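PDB 5O5C: putative decarboxylase involved in desferrioxamine biosynthesis from Erwinia amylovora, which probably decarboxylates lysine with the help of pyridoxal 5'-phosphate, as a group II decarboxylase of the desferrioxamine biosynthetic pathway. Local coordinates for residues Arg182-His190 / Lys196-Trp207. Sequence-based numbering, arbitrary orientation.
Sequences RDSWCAAHH and KHRGLPHDAAKW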
loop_
_atom_site.group_PDB
_atom_site.type_symbol
_atom_site.label_atom_id
_atom_site.label_comp_id
_atom_site.label_asym_id
_atom_site.label_seq_id
_atom_site.Cartn_x
_atom_site.Cartn_y
_atom_site.Cartn_z
ATOM N N ARG B 182 19.013 -10.105 3.739
ATOM C CA ARG B 182 19.995 -9.277 4.413
ATOM C C ARG B 182 20.056 -9.569 5.907
ATOM O O ARG B 182 21.136 -9.946 6.402
ATOM C CB ARG B 182 19.708 -7.783 4.217
ATOM C CG ARG B 182 20.776 -6.851 4.753
ATOM C CD ARG B 182 20.279 -5.421 4.834
ATOM N NE ARG B 182 19.338 -5.282 5.959
ATOM C CZ ARG B 182 18.746 -4.164 6.341
ATOM N NH1 ARG B 182 18.967 -3.003 5.723
ATOM N NH2 ARG B 182 17.926 -4.198 7.374
ATOM N N ASP B 183 18.943 -9.363 6.630
ATOM C CA ASP B 183 18.961 -9.576 8.086
ATOM C C ASP B 183 19.183 -10.988 8.548
ATOM O O ASP B 183 19.949 -11.197 9.473
ATOM C CB ASP B 183 17.750 -8.995 8.801
ATOM C CG ASP B 183 17.712 -7.480 8.751
ATOM O OD1 ASP B 183 18.487 -6.866 8.015
ATOM O OD2 ASP B 183 16.875 -6.916 9.439
ATOM N N SER B 184 18.581 -11.976 7.907
ATOM C CA SER B 184 18.878 -13.386 8.304
ATOM C C SER B 184 20.341 -13.804 8.121
ATOM O O SER B 184 20.880 -14.621 8.910
ATOM C CB SER B 184 18.040 -14.351 7.532
ATOM O OG SER B 184 18.513 -14.367 6.191
ATOM N N TRP B 185 20.976 -13.284 7.070
ATOM C CA TRP B 185 22.375 -13.567 6.807
ATOM C C TRP B 185 23.205 -12.967 7.924
ATOM O O TRP B 185 24.060 -13.646 8.495
ATOM C CB TRP B 185 22.851 -12.990 5.474
ATOM C CG TRP B 185 24.315 -13.250 5.252
ATOM C CD1 TRP B 185 25.361 -12.505 5.710
ATOM C CD2 TRP B 185 24.890 -14.345 4.531
ATOM N NE1 TRP B 185 26.550 -13.054 5.311
ATOM C CE2 TRP B 185 26.298 -14.192 4.598
ATOM C CE3 TRP B 185 24.358 -15.440 3.839
ATOM C CZ2 TRP B 185 27.180 -15.095 3.998
ATOM C CZ3 TRP B 185 25.230 -16.341 3.240
ATOM C CH2 TRP B 185 26.639 -16.158 3.317
ATOM N N CYS B 186 22.961 -11.694 8.233
ATOM C CA CYS B 186 23.661 -11.060 9.342
ATOM C C CYS B 186 23.534 -11.810 10.677
ATOM O O CYS B 186 24.505 -11.843 11.433
ATOM C CB CYS B 186 23.225 -9.621 9.550
ATOM S SG CYS B 186 24.322 -8.791 10.723
ATOM N N ALA B 187 22.370 -12.396 10.969
ATOM C CA ALA B 187 22.162 -13.154 12.251
ATOM C C ALA B 187 22.854 -14.533 12.352
ATOM O O ALA B 187 23.095 -15.074 13.460
ATOM C CB ALA B 187 20.678 -13.316 12.520
ATOM N N ALA B 188 23.132 -15.134 11.210
ATOM C CA ALA B 188 23.713 -16.443 11.190
ATOM C C ALA B 188 25.226 -16.292 11.145
ATOM O O ALA B 188 25.920 -17.158 11.644
ATOM C CB ALA B 188 23.150 -17.266 10.022
ATOM N N HIS B 189 25.736 -15.171 10.622
ATOM C CA HIS B 189 27.181 -14.968 10.412
ATOM C C HIS B 189 27.868 -13.986 11.365
ATOM O O HIS B 189 29.093 -13.975 11.436
ATOM C CB HIS B 189 27.435 -14.574 8.951
ATOM C CG HIS B 189 27.020 -15.640 7.993
ATOM N ND1 HIS B 189 25.708 -15.827 7.615
ATOM C CD2 HIS B 189 27.729 -16.635 7.406
ATOM C CE1 HIS B 189 25.631 -16.877 6.816
ATOM N NE2 HIS B 189 26.844 -17.376 6.664
ATOM N N HIS B 190 27.101 -13.151 12.065
ATOM C CA HIS B 190 27.655 -12.307 13.129
ATOM C C HIS B 190 26.798 -12.516 14.370
ATOM O O HIS B 190 25.780 -11.842 14.525
ATOM C CB HIS B 190 27.732 -10.844 12.725
ATOM C CG HIS B 190 28.576 -10.602 11.513
ATOM N ND1 HIS B 190 28.072 -10.721 10.233
ATOM C CD2 HIS B 190 29.870 -10.226 11.377
ATOM C CE1 HIS B 190 29.022 -10.440 9.363
ATOM N NE2 HIS B 190 30.123 -10.137 10.030
ATOM N N LYS B 196 18.528 -4.812 12.829
ATOM C CA LYS B 196 17.389 -4.059 13.375
ATOM C C LYS B 196 17.750 -3.038 14.432
ATOM O O LYS B 196 17.225 -1.945 14.463
ATOM C CB LYS B 196 16.436 -5.010 14.084
ATOM C CG LYS B 196 15.241 -5.451 13.291
ATOM C CD LYS B 196 14.485 -6.492 14.101
ATOM C CE LYS B 196 13.700 -5.895 15.229
ATOM N NZ LYS B 196 12.898 -6.980 15.820
ATOM N N HIS B 197 18.613 -3.463 15.341
ATOM C CA HIS B 197 19.119 -2.631 16.377
ATOM C C HIS B 197 20.366 -1.796 16.013
ATOM O O HIS B 197 20.419 -0.589 16.298
ATOM C CB HIS B 197 19.372 -3.466 17.630
ATOM C CG HIS B 197 18.173 -4.237 18.097
ATOM N ND1 HIS B 197 18.271 -5.289 18.978
ATOM C CD2 HIS B 197 16.855 -4.127 17.791
ATOM C CE1 HIS B 197 17.068 -5.793 19.195
ATOM N NE2 HIS B 197 16.186 -5.095 18.505
ATOM N N ARG B 198 21.359 -2.422 15.414
ATOM C CA ARG B 198 22.701 -1.857 15.350
ATOM C C ARG B 198 23.071 -1.343 13.987
ATOM O O ARG B 198 24.137 -0.736 13.780
ATOM C CB ARG B 198 23.678 -2.909 15.859
ATOM C CG ARG B 198 23.587 -3.083 17.389
ATOM C CD ARG B 198 24.686 -3.990 17.915
ATOM N NE ARG B 198 25.995 -3.405 17.613
ATOM C CZ ARG B 198 27.164 -4.044 17.673
ATOM N NH1 ARG B 198 27.244 -5.318 18.055
ATOM N NH2 ARG B 198 28.277 -3.391 17.354
ATOM N N GLY B 199 22.152 -1.510 13.045
ATOM C CA GLY B 199 22.465 -1.285 11.664
ATOM C C GLY B 199 23.478 -2.298 11.202
ATOM O O GLY B 199 23.661 -3.332 11.849
ATOM N N LEU B 200 24.157 -1.936 10.112
ATOM C CA LEU B 200 24.863 -2.854 9.249
ATOM C C LEU B 200 26.243 -3.139 9.780
ATOM O O LEU B 200 26.951 -2.201 10.175
ATOM C CB LEU B 200 25.032 -2.275 7.852
ATOM C CG LEU B 200 23.951 -2.082 6.793
ATOM C CD1 LEU B 200 24.642 -1.461 5.620
ATOM C CD2 LEU B 200 23.223 -3.362 6.380
ATOM N N PRO B 201 26.649 -4.432 9.764
ATOM C CA PRO B 201 27.954 -4.775 10.274
ATOM C C PRO B 201 29.047 -4.408 9.277
ATOM O O PRO B 201 28.785 -4.095 8.075
ATOM C CB PRO B 201 27.862 -6.293 10.437
ATOM C CG PRO B 201 27.036 -6.700 9.270
ATOM C CD PRO B 201 26.000 -5.601 9.155
ATOM N N HIS B 202 30.274 -4.469 9.777
ATOM C CA HIS B 202 31.427 -3.977 9.047
ATOM C C HIS B 202 31.475 -4.524 7.634
ATOM O O HIS B 202 31.666 -3.751 6.691
ATOM C CB HIS B 202 32.722 -4.247 9.845
ATOM C CG HIS B 202 32.999 -3.215 10.913
ATOM N ND1 HIS B 202 34.270 -2.938 11.382
ATOM C CD2 HIS B 202 32.170 -2.372 11.574
ATOM C CE1 HIS B 202 34.205 -1.991 12.300
ATOM N NE2 HIS B 202 32.943 -1.627 12.431
ATOM N N ASP B 203 31.239 -5.832 7.472
ATOM C CA ASP B 203 31.408 -6.466 6.181
ATOM C C ASP B 203 30.179 -6.470 5.219
ATOM O O ASP B 203 30.230 -7.173 4.229
ATOM C CB ASP B 203 31.990 -7.890 6.356
ATOM C CG ASP B 203 30.987 -8.884 6.903
ATOM O OD1 ASP B 203 30.065 -8.465 7.646
ATOM O OD2 ASP B 203 31.129 -10.094 6.606
ATOM N N ALA B 204 29.143 -5.663 5.471
ATOM C CA ALA B 204 27.971 -5.507 4.562
ATOM C C ALA B 204 28.276 -5.016 3.146
ATOM O O ALA B 204 27.674 -5.448 2.140
ATOM C CB ALA B 204 26.910 -4.617 5.207
ATOM N N ALA B 205 29.231 -4.120 3.018
ATOM C CA ALA B 205 29.565 -3.660 1.690
ATOM C C ALA B 205 29.998 -4.813 0.763
ATOM O O ALA B 205 30.007 -4.650 -0.438
ATOM C CB ALA B 205 30.609 -2.570 1.740
ATOM N N LYS B 206 30.329 -5.985 1.305
ATOM C CA LYS B 206 30.765 -7.092 0.446
ATOM C C LYS B 206 29.612 -7.951 -0.051
ATOM O O LYS B 206 29.788 -8.677 -1.018
ATOM C CB LYS B 206 31.789 -7.946 1.164
ATOM C CG LYS B 206 33.026 -7.201 1.648
ATOM C CD LYS B 206 33.838 -8.113 2.565
ATOM C CE LYS B 206 35.303 -7.734 2.660
ATOM N NZ LYS B 206 36.007 -8.689 3.579
ATOM N N TRP B 207 28.430 -7.850 0.582
ATOM C CA TRP B 207 27.340 -8.785 0.313
ATOM C C TRP B 207 26.834 -8.611 -1.104
ATOM O O TRP B 207 26.744 -7.522 -1.612
ATOM C CB TRP B 207 26.191 -8.634 1.336
ATOM C CG TRP B 207 26.607 -8.884 2.765
ATOM C CD1 TRP B 207 27.748 -9.486 3.179
ATOM C CD2 TRP B 207 25.878 -8.567 3.942
ATOM N NE1 TRP B 207 27.813 -9.512 4.534
ATOM C CE2 TRP B 207 26.673 -8.960 5.039
ATOM C CE3 TRP B 207 24.637 -7.969 4.190
ATOM C CZ2 TRP B 207 26.274 -8.778 6.352
ATOM C CZ3 TRP B 207 24.235 -7.794 5.485
ATOM C CH2 TRP B 207 25.050 -8.217 6.567
#
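Trp185, Cys186 and Arg182 pack on Trp207 and Pro201 in a mainly apolar contact between the end of helix 170-189 and the chain returning into strand 207-212. Trp185 turns its edge to one face of the Trp207 indole in a T-shaped pair, with planes at 62° and Trp185 CD1 3.8 Å from Trp207 CE2. The opposite face rests on Ala204 CA. His189 CE1 lies over the centre of one Trp185 face. His189 ND1 hydrogen-bonds Trp185 O, which helps to fix the rotation of the imidazole.

Arg182 CG meets the rim of the Trp207 ring, 3.7 Å from CZ3. The Arg182 chain then bends at chi3 (74°), and its NE and NH2 both grip Asp183 OD1 in a side-on salt bridge. NH1 hydrogen-bonds Leu226 O of its own chain and Ile225 O of the second subunit; NH2 also bonds Ala224 O of that subunit. Cys186 SG sits 3.7 Å from Pro201 CG, and Cys186 CB touches Trp207 CH2 at 3.8 Å. Pro201 CG lies over one His190 face, toward the rim.

Away from the cofactor, and with its Arg182 and Leu200 side against the second subunit, this is the return half of a beta-alpha-beta crossover in the PLP-binding large domain of a fold-type I enzyme.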